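Local coordinates for lysyl oxidase (Pichia pastoris, PDB 1W7C), which probably oxidises primary amines, including lysine side chains, to aldehydes with the help of a copper ion and a topaquinone cofactor, at residues N53-I58 / T85-G90; Y96-K101 / K124-F129; H133-K138 / F387-F392. All blocks are in the same frame, centred on the assembly; numbering follows the deposited sequence. Where two conformers were deposited one is given.

Interaction 1: residues N53-I58 / T85-G90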
loop_
_atom_site.group_PDB
_atom_site.type_symbol
_atom_site.label_atom_id
_atom_site.label_comp_id
_atom_site.label_asym_id
_atom_site.label_seq_id
_atom_site.Cartn_x
_atom_site.Cartn_y
_atom_site.Cartn_z
ATOM N N ASN A 53 9.058 -48.535 -8.317
ATOM C CA ASN A 53 8.419 -47.476 -9.102
ATOM C C ASN A 53 7.149 -47.090 -8.401
ATOM O O ASN A 53 6.431 -47.960 -7.912
ATOM C CB ASN A 53 8.036 -47.935 -10.512
ATOM C CG ASN A 53 9.138 -48.688 -11.219
ATOM O OD1 ASN A 53 10.306 -48.314 -11.161
ATOM N ND2 ASN A 53 8.755 -49.749 -11.943
ATOM N N TYR A 54 6.844 -45.802 -8.369
ATOM C CA TYR A 54 5.598 -45.351 -7.762
ATOM C C TYR A 54 5.160 -44.022 -8.329
ATOM O O TYR A 54 5.959 -43.256 -8.827
ATOM C CB TYR A 54 5.704 -45.260 -6.249
ATOM C CG TYR A 54 6.850 -44.423 -5.723
ATOM C CD1 TYR A 54 6.704 -43.075 -5.485
ATOM C CD2 TYR A 54 8.072 -45.005 -5.441
ATOM C CE1 TYR A 54 7.751 -42.314 -4.978
ATOM C CE2 TYR A 54 9.153 -44.256 -4.951
ATOM C CZ TYR A 54 8.979 -42.921 -4.709
ATOM O OH TYR A 54 10.054 -42.211 -4.220
ATOM N N VAL A 55 3.864 -43.760 -8.254
ATOM C CA VAL A 55 3.317 -42.532 -8.807
ATOM C C VAL A 55 3.279 -41.414 -7.747
ATOM O O VAL A 55 2.758 -41.604 -6.634
ATOM C CB VAL A 55 1.886 -42.785 -9.370
ATOM C CG1 VAL A 55 1.260 -41.507 -9.949
ATOM C CG2 VAL A 55 1.927 -43.863 -10.442
ATOM N N LEU A 56 3.774 -40.241 -8.111
ATOM C CA LEU A 56 3.672 -39.079 -7.218
ATOM C C LEU A 56 2.447 -38.218 -7.493
ATOM O O LEU A 56 1.638 -37.989 -6.603
ATOM C CB LEU A 56 4.922 -38.181 -7.291
ATOM C CG LEU A 56 6.186 -38.632 -6.612
ATOM C CD1 LEU A 56 6.907 -39.630 -7.491
ATOM C CD2 LEU A 56 7.067 -37.405 -6.325
ATOM N N TRP A 57 2.374 -37.724 -8.733
ATOM C CA TRP A 57 1.443 -36.665 -9.114
ATOM C C TRP A 57 0.715 -37.002 -10.413
ATOM O O TRP A 57 1.284 -37.651 -11.302
ATOM C CB TRP A 57 2.200 -35.348 -9.287
ATOM C CG TRP A 57 2.780 -34.844 -8.015
ATOM C CD1 TRP A 57 2.214 -34.903 -6.764
ATOM C CD2 TRP A 57 4.066 -34.252 -7.845
ATOM N NE1 TRP A 57 3.070 -34.358 -5.840
ATOM C CE2 TRP A 57 4.206 -33.940 -6.479
ATOM C CE3 TRP A 57 5.120 -33.930 -8.721
ATOM C CZ2 TRP A 57 5.366 -33.354 -5.954
ATOM C CZ3 TRP A 57 6.272 -33.342 -8.200
ATOM C CH2 TRP A 57 6.383 -33.058 -6.831
ATOM N N ILE A 58 -0.550 -36.598 -10.475
ATOM C CA ILE A 58 -1.391 -36.698 -11.658
ATOM C C ILE A 58 -2.273 -35.455 -11.698
ATOM O O ILE A 58 -3.086 -35.261 -10.799
ATOM C CB ILE A 58 -2.315 -37.939 -11.627
ATOM C CG1 ILE A 58 -1.512 -39.233 -11.517
ATOM C CG2 ILE A 58 -3.182 -37.934 -12.877
ATOM C CD1 ILE A 58 -2.367 -40.482 -11.315
ATOM N N THR A 85 1.765 -36.441 -15.442
ATOM C CA THR A 85 2.044 -37.329 -14.300
ATOM C C THR A 85 3.522 -37.323 -14.013
ATOM O O THR A 85 4.348 -37.073 -14.880
ATOM C CB THR A 85 1.548 -38.762 -14.615
ATOM O OG1 THR A 85 2.368 -39.357 -15.642
ATOM C CG2 THR A 85 0.108 -38.742 -15.197
ATOM N N VAL A 86 3.861 -37.510 -12.757
ATOM C CA VAL A 86 5.249 -37.654 -12.356
ATOM C C VAL A 86 5.317 -38.993 -11.619
ATOM O O VAL A 86 4.577 -39.221 -10.638
ATOM C CB VAL A 86 5.737 -36.488 -11.471
ATOM C CG1 VAL A 86 7.207 -36.659 -11.140
ATOM C CG2 VAL A 86 5.443 -35.125 -12.153
ATOM N N VAL A 87 6.238 -39.849 -12.090
ATOM C CA VAL A 87 6.382 -41.215 -11.623
ATOM C C VAL A 87 7.859 -41.391 -11.265
ATOM O O VAL A 87 8.753 -41.034 -12.038
ATOM C CB VAL A 87 5.963 -42.225 -12.708
ATOM C CG1 VAL A 87 6.149 -43.672 -12.241
ATOM C CG2 VAL A 87 4.523 -41.962 -13.167
ATOM N N TYR A 88 8.117 -41.959 -10.094
ATOM C CA TYR A 88 9.468 -42.383 -9.765
ATOM C C TYR A 88 9.714 -43.770 -10.317
ATOM O O TYR A 88 8.927 -44.677 -10.081
ATOM C CB TYR A 88 9.703 -42.377 -8.260
ATOM C CG TYR A 88 11.098 -42.839 -7.935
ATOM C CD1 TYR A 88 12.195 -42.003 -8.133
ATOM C CD2 TYR A 88 11.342 -44.148 -7.520
ATOM C CE1 TYR A 88 13.478 -42.438 -7.879
ATOM C CE2 TYR A 88 12.625 -44.567 -7.256
ATOM C CZ TYR A 88 13.686 -43.722 -7.453
ATOM O OH TYR A 88 14.966 -44.130 -7.168
ATOM N N PHE A 89 10.789 -43.897 -11.078
ATOM C CA PHE A 89 11.258 -45.195 -11.560
ATOM C C PHE A 89 12.569 -45.599 -10.906
ATOM O O PHE A 89 13.627 -45.011 -11.202
ATOM C CB PHE A 89 11.444 -45.177 -13.072
ATOM C CG PHE A 89 10.151 -45.070 -13.835
ATOM C CD1 PHE A 89 9.718 -43.845 -14.304
ATOM C CD2 PHE A 89 9.349 -46.178 -14.039
ATOM C CE1 PHE A 89 8.535 -43.728 -14.984
ATOM C CE2 PHE A 89 8.162 -46.070 -14.742
ATOM C CZ PHE A 89 7.761 -44.834 -15.222
ATOM N N GLY A 90 12.499 -46.650 -10.077
ATOM C CA GLY A 90 13.658 -47.198 -9.412
ATOM C C GLY A 90 14.070 -48.571 -9.912
ATOM O O GLY A 90 15.084 -49.071 -9.482
#
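Y54 and Y88 bring their rings together in the apolar part of this contact. The ring planes are 32° apart, an oblique pairing that is neither a stack nor edge-to-face. Y54 CE2 lies 3.4 Å from Y88 CD2. Y88 CB sits over one face of the Y54 ring, 3.8 Å from its centroid, in a CH-pi contact. Y54 reaches this place with CG between its backbone N and carbonyl carbon (chi1 54°). L56 CD1 packs on the same Y88 CB. Further along, W57 and V86 run side by side, and V86 CG2 meets the indole edge at W57 CE3, 3.6 Å away. V55 and V87 touch by their CG2 methyls on the other face of the sheet, where helix 26-39 also packs on V55.

The strands are antiparallel, with Y54 and Y88 as a hydrogen-bonded pair. L56 and W57 both face V86, a classic beta bulge. V86 O accepts from L56 N at 2.8 Å and from W57 N at 3.3 Å. At the far end N53 OD1 takes a bent bond from G90 N at 3.0 Å, in the carbonyl plane. N53 ND2 bonds to N41 and E91. Y54 OH, Y88 OH and W57 NE1 bond to D135, F50 and E388. The polar ends of these buried aromatic side chains are thus satisfied, while their rings supply the apolar contact.

Interaction 2: residues Y96-K101 / K124-F129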
loop_
_atom_site.group_PDB
_atom_site.type_symbol
_atom_site.label_atom_id
_atom_site.label_comp_id
_atom_site.label_asym_id
_atom_site.label_seq_id
_atom_site.Cartn_x
_atom_site.Cartn_y
_atom_site.Cartn_z
ATOM N N TYR A 96 15.289 -42.388 -11.093
ATOM C CA TYR A 96 14.953 -41.044 -11.542
ATOM C C TYR A 96 13.464 -40.850 -11.447
ATOM O O TYR A 96 12.716 -41.819 -11.460
ATOM C CB TYR A 96 15.434 -40.829 -12.991
ATOM C CG TYR A 96 14.932 -41.867 -13.961
ATOM C CD1 TYR A 96 13.708 -41.709 -14.603
ATOM C CD2 TYR A 96 15.655 -43.011 -14.215
ATOM C CE1 TYR A 96 13.231 -42.668 -15.484
ATOM C CE2 TYR A 96 15.185 -43.972 -15.077
ATOM C CZ TYR A 96 13.977 -43.800 -15.717
ATOM O OH TYR A 96 13.510 -44.767 -16.578
ATOM N N PHE A 97 13.042 -39.596 -11.350
ATOM C CA PHE A 97 11.648 -39.238 -11.553
ATOM C C PHE A 97 11.461 -38.912 -13.026
ATOM O O PHE A 97 12.340 -38.304 -13.635
ATOM C CB PHE A 97 11.262 -38.012 -10.693
ATOM C CG PHE A 97 11.414 -38.231 -9.223
ATOM C CD1 PHE A 97 12.660 -38.168 -8.611
ATOM C CD2 PHE A 97 10.305 -38.557 -8.450
ATOM C CE1 PHE A 97 12.773 -38.424 -7.256
ATOM C CE2 PHE A 97 10.414 -38.762 -7.104
ATOM C CZ PHE A 97 11.651 -38.726 -6.513
ATOM N N GLU A 98 10.326 -39.297 -13.602
ATOM C CA GLU A 98 10.031 -38.913 -14.959
ATOM C C GLU A 98 8.642 -38.319 -15.063
ATOM O O GLU A 98 7.678 -38.828 -14.481
ATOM C CB GLU A 98 10.224 -40.058 -15.962
ATOM C CG GLU A 98 10.224 -39.529 -17.416
ATOM C CD GLU A 98 10.702 -40.515 -18.451
ATOM O OE1 GLU A 98 10.705 -41.728 -18.166
ATOM O OE2 GLU A 98 11.007 -40.059 -19.589
ATOM N N GLU A 99 8.560 -37.224 -15.817
ATOM C CA GLU A 99 7.294 -36.614 -16.152
ATOM C C GLU A 99 6.810 -37.264 -17.450
ATOM O O GLU A 99 7.586 -37.391 -18.428
ATOM C CB GLU A 99 7.489 -35.095 -16.317
ATOM C CG GLU A 99 8.138 -34.450 -15.105
ATOM C CD GLU A 99 8.160 -32.935 -15.132
ATOM O OE1 GLU A 99 7.059 -32.337 -15.024
ATOM O OE2 GLU A 99 9.262 -32.393 -15.273
ATOM N N LEU A 100 5.541 -37.659 -17.436
ATOM C CA LEU A 100 4.892 -38.346 -18.518
ATOM C C LEU A 100 3.548 -37.686 -18.816
ATOM O O LEU A 100 2.811 -37.335 -17.910
ATOM C CB LEU A 100 4.657 -39.829 -18.152
ATOM C CG LEU A 100 5.909 -40.632 -17.758
ATOM C CD1 LEU A 100 5.452 -41.976 -17.209
ATOM C CD2 LEU A 100 6.873 -40.812 -18.890
ATOM N N LYS A 101 3.258 -37.526 -20.108
ATOM C CA LYS A 101 1.963 -37.054 -20.590
ATOM C C LYS A 101 1.074 -38.254 -20.837
ATOM O O LYS A 101 1.487 -39.204 -21.523
ATOM C CB LYS A 101 2.140 -36.257 -21.880
ATOM C CG LYS A 101 0.835 -35.763 -22.528
ATOM C CD LYS A 101 1.163 -34.926 -23.765
ATOM C CE LYS A 101 0.145 -35.071 -24.875
ATOM N NZ LYS A 101 0.288 -33.981 -25.896
ATOM N N LYS A 124 14.760 -32.120 -20.530
ATOM C CA LYS A 124 14.707 -33.455 -19.946
ATOM C C LYS A 124 13.352 -33.737 -19.311
ATOM O O LYS A 124 12.780 -32.881 -18.639
ATOM C CB LYS A 124 15.789 -33.603 -18.881
ATOM C CG LYS A 124 17.190 -33.464 -19.440
ATOM C CD LYS A 124 18.271 -33.429 -18.384
ATOM C CE LYS A 124 19.600 -33.140 -19.006
ATOM N NZ LYS A 124 20.656 -33.039 -17.983
ATOM N N SER A 125 12.856 -34.953 -19.511
ATOM C CA SER A 125 11.749 -35.490 -18.753
ATOM C C SER A 125 12.182 -36.145 -17.455
ATOM O O SER A 125 11.347 -36.274 -16.552
ATOM C CB SER A 125 10.949 -36.489 -19.584
ATOM O OG SER A 125 11.801 -37.543 -20.033
ATOM N N LYS A 126 13.428 -36.590 -17.378
ATOM C CA LYS A 126 13.935 -37.347 -16.255
ATOM C C LYS A 126 14.757 -36.433 -15.316
ATOM O O LYS A 126 15.662 -35.713 -15.746
ATOM C CB LYS A 126 14.870 -38.473 -16.775
ATOM C CG LYS A 126 14.112 -39.537 -17.576
ATOM C CD LYS A 126 15.046 -40.651 -18.102
ATOM C CE LYS A 126 14.313 -41.713 -18.890
ATOM N NZ LYS A 126 13.743 -41.199 -20.147
ATOM N N LEU A 127 14.440 -36.540 -14.030
ATOM C CA LEU A 127 15.149 -35.853 -12.957
ATOM C C LEU A 127 15.942 -36.892 -12.180
ATOM O O LEU A 127 15.335 -37.772 -11.576
ATOM C CB LEU A 127 14.138 -35.145 -12.049
ATOM C CG LEU A 127 14.659 -34.441 -10.788
ATOM C CD1 LEU A 127 15.328 -33.141 -11.189
ATOM C CD2 LEU A 127 13.533 -34.193 -9.822
ATOM N N PRO A 128 17.276 -36.835 -12.201
ATOM C CA PRO A 128 18.086 -37.856 -11.520
ATOM C C PRO A 128 17.799 -37.954 -10.019
ATOM O O PRO A 128 17.540 -36.947 -9.348
ATOM C CB PRO A 128 19.512 -37.362 -11.750
ATOM C CG PRO A 128 19.441 -36.563 -12.974
ATOM C CD PRO A 128 18.121 -35.841 -12.902
ATOM N N PHE A 129 17.933 -39.161 -9.477
ATOM C CA PHE A 129 17.743 -39.402 -8.060
ATOM C C PHE A 129 18.491 -38.391 -7.179
ATOM O O PHE A 129 17.933 -37.887 -6.211
ATOM C CB PHE A 129 18.210 -40.822 -7.706
ATOM C CG PHE A 129 18.038 -41.153 -6.247
ATOM C CD1 PHE A 129 16.810 -41.588 -5.763
ATOM C CD2 PHE A 129 19.102 -41.008 -5.352
ATOM C CE1 PHE A 129 16.646 -41.875 -4.449
ATOM C CE2 PHE A 129 18.934 -41.311 -4.027
ATOM C CZ PHE A 129 17.706 -41.742 -3.573
HETATM O O HOH W 1 11.635 -33.816 -14.914
#
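K126 lies alongside Y96, and the two side chains point the same way from one face of the sheet. The methylene chain of the lysine runs over a face of the tyrosine ring. K126 CD is 4.0 Å from the Y96 ring centroid and 19° off the ring normal, a CH-pi contact offset toward the rim. The lysine is extended up to CE and then bends at its last torsion (chi4 66°). This turn brings NZ to E98, whose chain lies obliquely across that of K126. The salt bridge from K126 NZ to E98 OE2 is 3.0 Å long. NZ comes from above the carboxylate plane, 52° out of it. S125 OG donates to the same E98 OE2 at 2.7 Å, on its anti side and much nearer the plane. Two donors of different direction therefore grip one carboxylate oxygen and probably stabilise its negative charge.

The opposite face carries F97 and L127. F97 CD1 and L127 CD2 are 4.2 Å apart, and L127 O lies near the plane of the F97 ring, at its edge. Their backbones form a hydrogen-bonded pair, with F97 N to L127 O at 2.9 Å and L127 N to F97 O at 2.8 Å. Beyond the paired residues, E99 N donates to S125 O at 3.0 Å, where S125 is still loop. The E99 carboxylate itself is held by Y119, R84 and N120. Short strand 126-128 is thus an antiparallel addition to strand 96-103, in the small sheet of the copper amine oxidase N2 region.

Interaction 3: residues H133-K138 / F387-F392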
loop_
_atom_site.group_PDB
_atom_site.type_symbol
_atom_site.label_atom_id
_atom_site.label_comp_id
_atom_site.label_asym_id
_atom_site.label_seq_id
_atom_site.Cartn_x
_atom_site.Cartn_y
_atom_site.Cartn_z
ATOM N N HIS A 133 13.085 -35.018 -6.067
ATOM C CA HIS A 133 12.117 -34.414 -5.164
ATOM C C HIS A 133 12.286 -35.000 -3.770
ATOM O O HIS A 133 12.485 -36.224 -3.597
ATOM C CB HIS A 133 10.708 -34.684 -5.669
ATOM C CG HIS A 133 9.644 -34.013 -4.871
ATOM N ND1 HIS A 133 9.577 -32.652 -4.722
ATOM C CD2 HIS A 133 8.638 -34.522 -4.127
ATOM C CE1 HIS A 133 8.548 -32.350 -3.948
ATOM N NE2 HIS A 133 7.991 -33.469 -3.540
ATOM N N LEU A 134 12.184 -34.143 -2.769
ATOM C CA LEU A 134 12.151 -34.579 -1.382
ATOM C C LEU A 134 10.764 -35.126 -1.089
ATOM O O LEU A 134 9.894 -34.437 -0.553
ATOM C CB LEU A 134 12.497 -33.413 -0.453
ATOM C CG LEU A 134 12.561 -33.737 1.043
ATOM C CD1 LEU A 134 13.570 -34.851 1.351
ATOM C CD2 LEU A 134 12.893 -32.472 1.849
ATOM N N ASP A 135 10.574 -36.368 -1.507
ATOM C CA ASP A 135 9.287 -36.999 -1.471
ATOM C C ASP A 135 9.137 -37.800 -0.183
ATOM O O ASP A 135 10.034 -37.817 0.660
ATOM C CB ASP A 135 8.986 -37.825 -2.739
ATOM C CG ASP A 135 9.779 -39.079 -2.855
ATOM O OD1 ASP A 135 9.456 -39.821 -3.828
ATOM O OD2 ASP A 135 10.762 -39.365 -2.118
ATOM N N ARG A 136 8.007 -38.465 -0.027
ATOM C CA ARG A 136 7.707 -39.180 1.220
ATOM C C ARG A 136 8.769 -40.247 1.485
ATOM O O ARG A 136 9.155 -40.476 2.626
ATOM C CB ARG A 136 6.334 -39.821 1.179
ATOM C CG ARG A 136 5.234 -38.821 1.311
ATOM C CD ARG A 136 3.863 -39.409 1.430
ATOM N NE ARG A 136 2.897 -38.328 1.580
ATOM C CZ ARG A 136 1.591 -38.462 1.466
ATOM N NH1 ARG A 136 1.047 -39.651 1.238
ATOM N NH2 ARG A 136 0.817 -37.394 1.619
ATOM N N ILE A 137 9.224 -40.888 0.422
ATOM C CA ILE A 137 10.202 -41.985 0.522
ATOM C C ILE A 137 11.578 -41.463 0.960
ATOM O O ILE A 137 12.192 -42.000 1.892
ATOM C CB ILE A 137 10.260 -42.760 -0.826
ATOM C CG1 ILE A 137 8.880 -43.348 -1.200
ATOM C CG2 ILE A 137 11.325 -43.854 -0.763
ATOM C CD1 ILE A 137 8.191 -44.059 -0.091
ATOM N N LYS A 138 12.040 -40.389 0.328
ATOM C CA LYS A 138 13.322 -39.801 0.704
ATOM C C LYS A 138 13.273 -39.173 2.097
ATOM O O LYS A 138 14.246 -39.287 2.843
ATOM C CB LYS A 138 13.801 -38.780 -0.328
ATOM C CG LYS A 138 15.203 -38.270 -0.071
ATOM C CD LYS A 138 15.849 -37.735 -1.332
ATOM C CE LYS A 138 16.482 -38.840 -2.168
ATOM N NZ LYS A 138 16.880 -38.405 -3.556
ATOM N N PHE A 387 -4.139 -34.470 -6.251
ATOM C CA PHE A 387 -3.779 -35.888 -6.148
ATOM C C PHE A 387 -2.322 -36.025 -5.759
ATOM O O PHE A 387 -1.450 -35.438 -6.401
ATOM C CB PHE A 387 -4.030 -36.633 -7.477
ATOM C CG PHE A 387 -3.592 -38.073 -7.436
ATOM C CD1 PHE A 387 -2.323 -38.442 -7.818
ATOM C CD2 PHE A 387 -4.444 -39.035 -6.922
ATOM C CE1 PHE A 387 -1.926 -39.773 -7.737
ATOM C CE2 PHE A 387 -4.065 -40.352 -6.847
ATOM C CZ PHE A 387 -2.802 -40.718 -7.244
ATOM N N GLU A 388 -2.041 -36.773 -4.709
ATOM C CA GLU A 388 -0.633 -37.082 -4.369
ATOM C C GLU A 388 -0.549 -38.476 -3.784
ATOM O O GLU A 388 -1.343 -38.837 -2.935
ATOM C CB GLU A 388 -0.042 -36.102 -3.363
ATOM C CG GLU A 388 -0.164 -34.652 -3.757
ATOM C CD GLU A 388 0.671 -33.754 -2.879
ATOM O OE1 GLU A 388 1.915 -33.612 -3.155
ATOM O OE2 GLU A 388 0.081 -33.156 -1.938
ATOM N N TYR A 389 0.437 -39.248 -4.229
ATOM C CA TYR A 389 0.810 -40.508 -3.573
ATOM C C TYR A 389 -0.412 -41.362 -3.286
ATOM O O TYR A 389 -0.724 -41.691 -2.118
ATOM C CB TYR A 389 1.509 -40.247 -2.251
ATOM C CG TYR A 389 2.724 -39.373 -2.281
ATOM C CD1 TYR A 389 3.949 -39.852 -2.743
ATOM C CD2 TYR A 389 2.676 -38.088 -1.770
ATOM C CE1 TYR A 389 5.076 -39.048 -2.723
ATOM C CE2 TYR A 389 3.782 -37.282 -1.749
ATOM C CZ TYR A 389 4.979 -37.755 -2.225
ATOM O OH TYR A 389 6.072 -36.938 -2.180
ATOM N N ASP A 390 -1.110 -41.692 -4.350
ATOM C CA ASP A 390 -2.189 -42.676 -4.328
ATOM C C ASP A 390 -3.538 -42.174 -3.785
ATOM O O ASP A 390 -4.485 -42.936 -3.769
ATOM C CB ASP A 390 -1.759 -43.950 -3.572
ATOM C CG ASP A 390 -0.577 -44.677 -4.240
ATOM O OD1 ASP A 390 0.123 -45.447 -3.523
ATOM O OD2 ASP A 390 -0.292 -44.561 -5.466
ATOM N N GLU A 391 -3.639 -40.903 -3.370
ATOM C CA GLU A 391 -4.869 -40.378 -2.809
ATOM C C GLU A 391 -5.347 -39.081 -3.487
ATOM O O GLU A 391 -4.559 -38.185 -3.797
ATOM C CB GLU A 391 -4.717 -40.187 -1.301
ATOM C CG GLU A 391 -4.465 -41.509 -0.572
ATOM C CD GLU A 391 -4.228 -41.319 0.905
ATOM O OE1 GLU A 391 -3.204 -40.701 1.254
ATOM O OE2 GLU A 391 -5.066 -41.788 1.706
ATOM N N PHE A 392 -6.646 -39.052 -3.787
ATOM C CA PHE A 392 -7.331 -37.859 -4.241
ATOM C C PHE A 392 -7.802 -37.088 -3.022
ATOM O O PHE A 392 -8.479 -37.638 -2.167
ATOM C CB PHE A 392 -8.494 -38.277 -5.152
ATOM C CG PHE A 392 -9.257 -37.126 -5.788
ATOM C CD1 PHE A 392 -10.350 -36.547 -5.147
ATOM C CD2 PHE A 392 -8.916 -36.671 -7.051
ATOM C CE1 PHE A 392 -11.086 -35.513 -5.758
ATOM C CE2 PHE A 392 -9.625 -35.639 -7.661
ATOM C CZ PHE A 392 -10.722 -35.066 -7.017
HETATM O O HOH W 2 6.004 -34.211 -1.741
HETATM O O HOH W 3 -1.531 -39.285 -0.112
#
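A type I' turn from E388 to E391 carries Y389 to the start of helix 136-150, where its CA is 8.5 Å from that of R136. The turn closes a beta hairpin with a two-residue loop between strands 380-388 and 391-405. D135 is the N-cap of the helix, and its OD2 accepts from K138 N at 2.9 Å.

R136 is extended from CG to NE and lies across one face of the Y389 ring. R136 CD is 3.8 Å from the ring centroid, a CH-pi contact. The guanidinium follows it, with its plane only 19° from that of the ring, and R136 NE is 3.4 Å from Y389 CD2. The tyrosine hydroxyl reaches the helix start. R136 N donates to Y389 OH at 3.3 Å, a long and bent bond of 140°. A water in the plane of both rings joins Y389 OH to H133 NE2, 2.8 Å from each. A leucine in place of Y389 would probably leave R136 N and this water without their hydroxyl mate, and leave the guanidinium without a flat surface to lie on.

R136 NH2 bonds to Y393 OH. R136 NH1 does not reach E391 directly, since E391 OE1 is 4.4 Å away, beyond a salt bridge. A second water accepts from R136 NH1 and lies 2.6 Å from E391 OE1 and near E388 O, with more acceptors than protons.

In the fold
Along the chain the three interactions come in series. Interactions 1 and 2 belong to one antiparallel sheet of the N2 region, with centres about 9 Å apart. Strands 82-89 and 96-103 are neighbours in it, so the ladder continues from V87 to E98 and from T85 to L100. The centre of interaction 3 is about 8 Å from that of interaction 1 and about 15 Å from that of interaction 2. It joins the start of helix 136-150 to an enzyme-domain hairpin, nearly 250 residues later. L56 bonds to Y389 through the backbone, and F97 packs on H133 and D135. Interaction 3 and the L56-Y389 bond are where this region meets the domain holding copper and topaquinone.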